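Local coordinates for Pyrsv_gp04 (PDB 2VXZ), which is a viral protein of unconfirmed function that probably acts as a transcriptional regulator, with a winged-helix-like N-terminal part, at residues V57-N61 / V62-C66; M69-Y72 / R73-V76. One frame throughout, in Å; residues are numbered along the deposited sequence. Where two conformers were deposited one is given.

Contact 1: V57-N61 / V62-C66; sequences VAFGN and VALVC
V57 and L64 exchange two backbone hydrogen bonds across a tight antiparallel hairpin. V57 N gives to L64 O at 2.8 Å. L64 N returns to V57 O at 2.7 Å. A63 CA adds a CA-H...O contact to V57 O at 3.5 Å, so this acceptor is approached twice. A58 and A63 form the non-hydrogen-bonded pair next along the ladder. A third bond, F59 N to V62 O (2.9 Å), closes the ladder at the type II' turn F59-V62. G60 is the second residue of the turn, where its positive phi (73°) fits the type II' shape. N61 turns its amide out of the hairpin, where OD1 is satisfied by S129 OG. V57, F59, V62 and L64 share one face. L64 CD1 lies beside F59 CD1 at 3.7 Å, the two side chains pointing the same way. V62 CG2 meets F59 CB at 4.0 Å. F130 and H133 of helix 125-139 also pack on the F59 ring. In the winged-helix-like topology this hairpin probably corresponds to the wing. Three backbone bonds tie the strands here, V65 bonds to K25 on the neighbouring strand, and the face of V57, F59, V62 and L64 meets the helices with apolar side chains.

Contact 2: M69-Y72 / R73-V76; sequences MDQY and RQLV
Y72 holds CG anti to the backbone N (chi1 172°), which lays its ring beside V76, one helical turn on. CG2 of V76 comes over a face of the ring. It lies 3.6 Å from the centroid of the Y72 ring, a CH-pi contact. It is displaced toward the hydroxyl end, and its closest ring atom is Y72 CZ at 3.4 Å. R73 has CG beside its backbone N (chi1 -68°), and its extended chain runs back toward the start of the helix. There NH1 of R73 meets OD1 of D70 at 2.9 Å in a salt bridge. The oxygen lies at the edge of the guanidinium, in its plane. The carboxylate and guanidinium planes are 73° apart, and the bridge is a single OD1-NH1 pair rather than a two-pronged one. M69, modelled as selenomethionine, lies alongside: its O is over one face of the guanidinium and its CB is 3.7 Å from R73 NH2.

Four i to i+4 bonds run beneath the side chains. R73 N gives to M69 O at 2.9 Å, and V76 N gives to Y72 O at 2.9 Å. Q74 N and L75 N bond to D70 O and Q71 O in the same way. Q71 points its amide out of this contact: NE2 bonds to L20 O and OE1 to L67 N.

This is the first part of helix 69-89. The Y72 ring also touches V57, F59 and L64 of the hairpin. The helix therefore has two kinds of side. One is apolar and carries the ring and L75 against the sheet. The other is charged and exposed, and there D70 and R73 probably offset each other's charge.

How the contacts relate
Along the chain, helices 7-20, 27-34 and 38-50 come first, with strand 25-26 between the first two. Contact 1 then closes a two-residue turn between strands 55-59 and 62-66. Contact 2 follows in series, within the first turns of helix 69-89. It closes no loop, being one continuous run of helix. Neither nests in or crosses the other. They still touch: V57 CG2 meets M69 SE at 3.4 Å, and F59 CD1 meets Y72 OH at 3.6 Å. The helix start thus packs on the hairpin. The disulfide C24-C66 ties the end of the hairpin to the segment before strand 25-26. Together the contacts join the N-terminal winged-helix-like part to the long helix leading into the C-terminal half.

Contact 1: V57-N61 / V62-C66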
loop_
_atom_site.group_PDB
_atom_site.type_symbol
_atom_site.label_atom_id
_atom_site.label_comp_id
_atom_site.label_asym_id
_atom_site.label_seq_id
_atom_site.Cartn_x
_atom_site.Cartn_y
_atom_site.Cartn_z
ATOM N N VAL A 57 -6.030 -7.740 3.593
ATOM C CA VAL A 57 -7.014 -6.734 3.264
ATOM C C VAL A 57 -6.861 -6.343 1.807
ATOM O O VAL A 57 -5.784 -5.924 1.372
ATOM C CB VAL A 57 -6.862 -5.504 4.168
ATOM C CG1 VAL A 57 -7.902 -4.449 3.818
ATOM C CG2 VAL A 57 -6.993 -5.922 5.619
ATOM N N ALA A 58 -7.943 -6.496 1.048
ATOM C CA ALA A 58 -7.955 -6.110 -0.350
ATOM C C ALA A 58 -7.849 -4.596 -0.439
ATOM O O ALA A 58 -8.562 -3.876 0.254
ATOM C CB ALA A 58 -9.232 -6.599 -1.032
ATOM N N PHE A 59 -6.929 -4.126 -1.266
ATOM C CA PHE A 59 -6.725 -2.703 -1.461
ATOM C C PHE A 59 -6.626 -2.465 -2.956
ATOM O O PHE A 59 -5.542 -2.271 -3.512
ATOM C CB PHE A 59 -5.479 -2.230 -0.717
ATOM C CG PHE A 59 -5.422 -0.741 -0.520
ATOM C CD1 PHE A 59 -5.924 -0.162 0.642
ATOM C CD2 PHE A 59 -4.869 0.082 -1.494
ATOM C CE1 PHE A 59 -5.872 1.200 0.834
ATOM C CE2 PHE A 59 -4.817 1.456 -1.311
ATOM C CZ PHE A 59 -5.317 2.017 -0.144
ATOM N N GLY A 60 -7.790 -2.491 -3.594
ATOM C CA GLY A 60 -7.876 -2.482 -5.045
ATOM C C GLY A 60 -7.451 -3.839 -5.559
ATOM O O GLY A 60 -7.977 -4.859 -5.115
ATOM N N ASN A 61 -6.471 -3.852 -6.455
ATOM C CA ASN A 61 -5.975 -5.090 -7.054
ATOM C C ASN A 61 -4.774 -5.707 -6.318
ATOM O O ASN A 61 -4.333 -6.795 -6.681
ATOM C CB ASN A 61 -5.620 -4.851 -8.526
ATOM C CG ASN A 61 -6.802 -4.340 -9.350
ATOM O OD1 ASN A 61 -6.618 -3.590 -10.309
ATOM N ND2 ASN A 61 -8.015 -4.746 -8.980
ATOM N N VAL A 62 -4.242 -5.022 -5.300
ATOM C CA VAL A 62 -3.209 -5.591 -4.421
ATOM C C VAL A 62 -3.856 -6.020 -3.108
ATOM O O VAL A 62 -4.940 -5.561 -2.757
ATOM C CB VAL A 62 -2.051 -4.596 -4.089
ATOM C CG1 VAL A 62 -1.645 -3.768 -5.305
ATOM C CG2 VAL A 62 -2.425 -3.683 -2.934
ATOM N N ALA A 63 -3.185 -6.904 -2.385
ATOM C CA ALA A 63 -3.628 -7.298 -1.056
ATOM C C ALA A 63 -2.618 -6.768 -0.046
ATOM O O ALA A 63 -1.415 -6.893 -0.240
ATOM C CB ALA A 63 -3.749 -8.808 -0.960
ATOM N N LEU A 64 -3.103 -6.142 1.018
ATOM C CA LEU A 64 -2.217 -5.731 2.099
ATOM C C LEU A 64 -2.209 -6.807 3.164
ATOM O O LEU A 64 -3.280 -7.286 3.568
ATOM C CB LEU A 64 -2.648 -4.393 2.703
ATOM C CG LEU A 64 -2.285 -3.160 1.877
ATOM C CD1 LEU A 64 -3.111 -1.967 2.306
ATOM C CD2 LEU A 64 -0.814 -2.842 1.975
ATOM N N VAL A 65 -1.011 -7.184 3.608
ATOM C CA VAL A 65 -0.837 -8.152 4.699
ATOM C C VAL A 65 -0.592 -7.375 5.981
ATOM O O VAL A 65 0.332 -6.566 6.045
ATOM C CB VAL A 65 0.329 -9.106 4.417
ATOM C CG1 VAL A 65 0.464 -10.163 5.529
ATOM C CG2 VAL A 65 0.137 -9.750 3.071
ATOM N N CYS A 66 -1.436 -7.622 6.987
ATOM C CA CYS A 66 -1.443 -6.844 8.223
ATOM C C CYS A 66 -1.468 -7.775 9.442
ATOM O O CYS A 66 -2.082 -8.841 9.390
ATOM C CB CYS A 66 -2.683 -5.932 8.250
ATOM S SG CYS A 66 -3.221 -5.246 6.640
#

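Contact 2: M69-Y72 / R73-V76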
loop_
_atom_site.group_PDB
_atom_site.type_symbol
_atom_site.label_atom_id
_atom_site.label_comp_id
_atom_site.label_asym_id
_atom_site.label_seq_id
_atom_site.Cartn_x
_atom_site.Cartn_y
_atom_site.Cartn_z
HETATM N N MSE A 69 -6.398 -5.656 12.054
HETATM C CA MSE A 69 -7.172 -4.602 11.425
HETATM C C MSE A 69 -6.849 -3.249 12.036
HETATM O O MSE A 69 -6.890 -2.258 11.335
HETATM C CB MSE A 69 -8.676 -4.897 11.459
HETATM C CG MSE A 69 -9.072 -6.028 10.514
HETATM SE SE MSE A 69 -8.565 -5.710 8.653
HETATM C CE MSE A 69 -9.830 -4.296 8.258
ATOM N N ASP A 70 -6.489 -3.207 13.318
ATOM C CA ASP A 70 -5.956 -1.970 13.898
ATOM C C ASP A 70 -4.706 -1.489 13.169
ATOM O O ASP A 70 -4.547 -0.292 12.942
ATOM C CB ASP A 70 -5.600 -2.148 15.368
ATOM C CG ASP A 70 -6.788 -1.986 16.280
ATOM O OD1 ASP A 70 -7.937 -1.852 15.793
ATOM O OD2 ASP A 70 -6.560 -1.972 17.504
ATOM N N GLN A 71 -3.811 -2.415 12.821
ATOM C CA GLN A 71 -2.588 -2.030 12.120
ATOM C C GLN A 71 -2.942 -1.491 10.734
ATOM O O GLN A 71 -2.304 -0.545 10.241
ATOM C CB GLN A 71 -1.608 -3.198 11.991
ATOM C CG GLN A 71 -0.228 -2.746 11.540
ATOM C CD GLN A 71 0.699 -3.894 11.192
ATOM O OE1 GLN A 71 0.323 -4.817 10.466
ATOM N NE2 GLN A 71 1.921 -3.835 11.705
ATOM N N TYR A 72 -3.950 -2.103 10.108
ATOM C CA TYR A 72 -4.450 -1.633 8.818
ATOM C C TYR A 72 -4.969 -0.215 8.935
ATOM O O TYR A 72 -4.615 0.624 8.128
ATOM C CB TYR A 72 -5.539 -2.550 8.242
ATOM C CG TYR A 72 -6.206 -1.977 7.009
ATOM C CD1 TYR A 72 -5.546 -1.967 5.787
ATOM C CD2 TYR A 72 -7.486 -1.419 7.070
ATOM C CE1 TYR A 72 -6.139 -1.439 4.649
ATOM C CE2 TYR A 72 -8.092 -0.884 5.927
ATOM C CZ TYR A 72 -7.401 -0.902 4.719
ATOM O OH TYR A 72 -7.955 -0.368 3.569
ATOM N N ARG A 73 -5.802 0.049 9.936
ATOM C CA ARG A 73 -6.362 1.385 10.112
ATOM C C ARG A 73 -5.281 2.439 10.343
ATOM O O ARG A 73 -5.389 3.551 9.835
ATOM C CB ARG A 73 -7.397 1.407 11.233
ATOM C CG ARG A 73 -8.645 0.627 10.878
ATOM C CD ARG A 73 -9.655 0.620 12.003
ATOM N NE ARG A 73 -10.605 -0.484 11.827
ATOM C CZ ARG A 73 -10.572 -1.651 12.468
ATOM N NH1 ARG A 73 -9.669 -1.917 13.409
ATOM N NH2 ARG A 73 -11.497 -2.558 12.181
ATOM N N GLN A 74 -4.234 2.081 11.082
ATOM C CA GLN A 74 -3.082 2.968 11.263
ATOM C C GLN A 74 -2.393 3.261 9.933
ATOM O O GLN A 74 -2.011 4.401 9.679
ATOM C CB GLN A 74 -2.080 2.363 12.250
ATOM C CG GLN A 74 -2.582 2.388 13.662
ATOM C CD GLN A 74 -1.704 1.625 14.638
ATOM O OE1 GLN A 74 -0.921 0.746 14.255
ATOM N NE2 GLN A 74 -1.844 1.950 15.924
ATOM N N LEU A 75 -2.225 2.235 9.096
ATOM C CA LEU A 75 -1.621 2.413 7.772
ATOM C C LEU A 75 -2.445 3.369 6.911
ATOM O O LEU A 75 -1.911 4.307 6.311
ATOM C CB LEU A 75 -1.481 1.068 7.055
ATOM C CG LEU A 75 -0.760 1.102 5.709
ATOM C CD1 LEU A 75 0.737 0.951 5.896
ATOM C CD2 LEU A 75 -1.307 0.028 4.792
ATOM N N VAL A 76 -3.748 3.137 6.861
ATOM C CA VAL A 76 -4.660 3.998 6.091
ATOM C C VAL A 76 -4.591 5.457 6.565
ATOM O O VAL A 76 -4.465 6.377 5.753
ATOM C CB VAL A 76 -6.109 3.486 6.178
ATOM C CG1 VAL A 76 -7.063 4.501 5.589
ATOM C CG2 VAL A 76 -6.220 2.145 5.459
#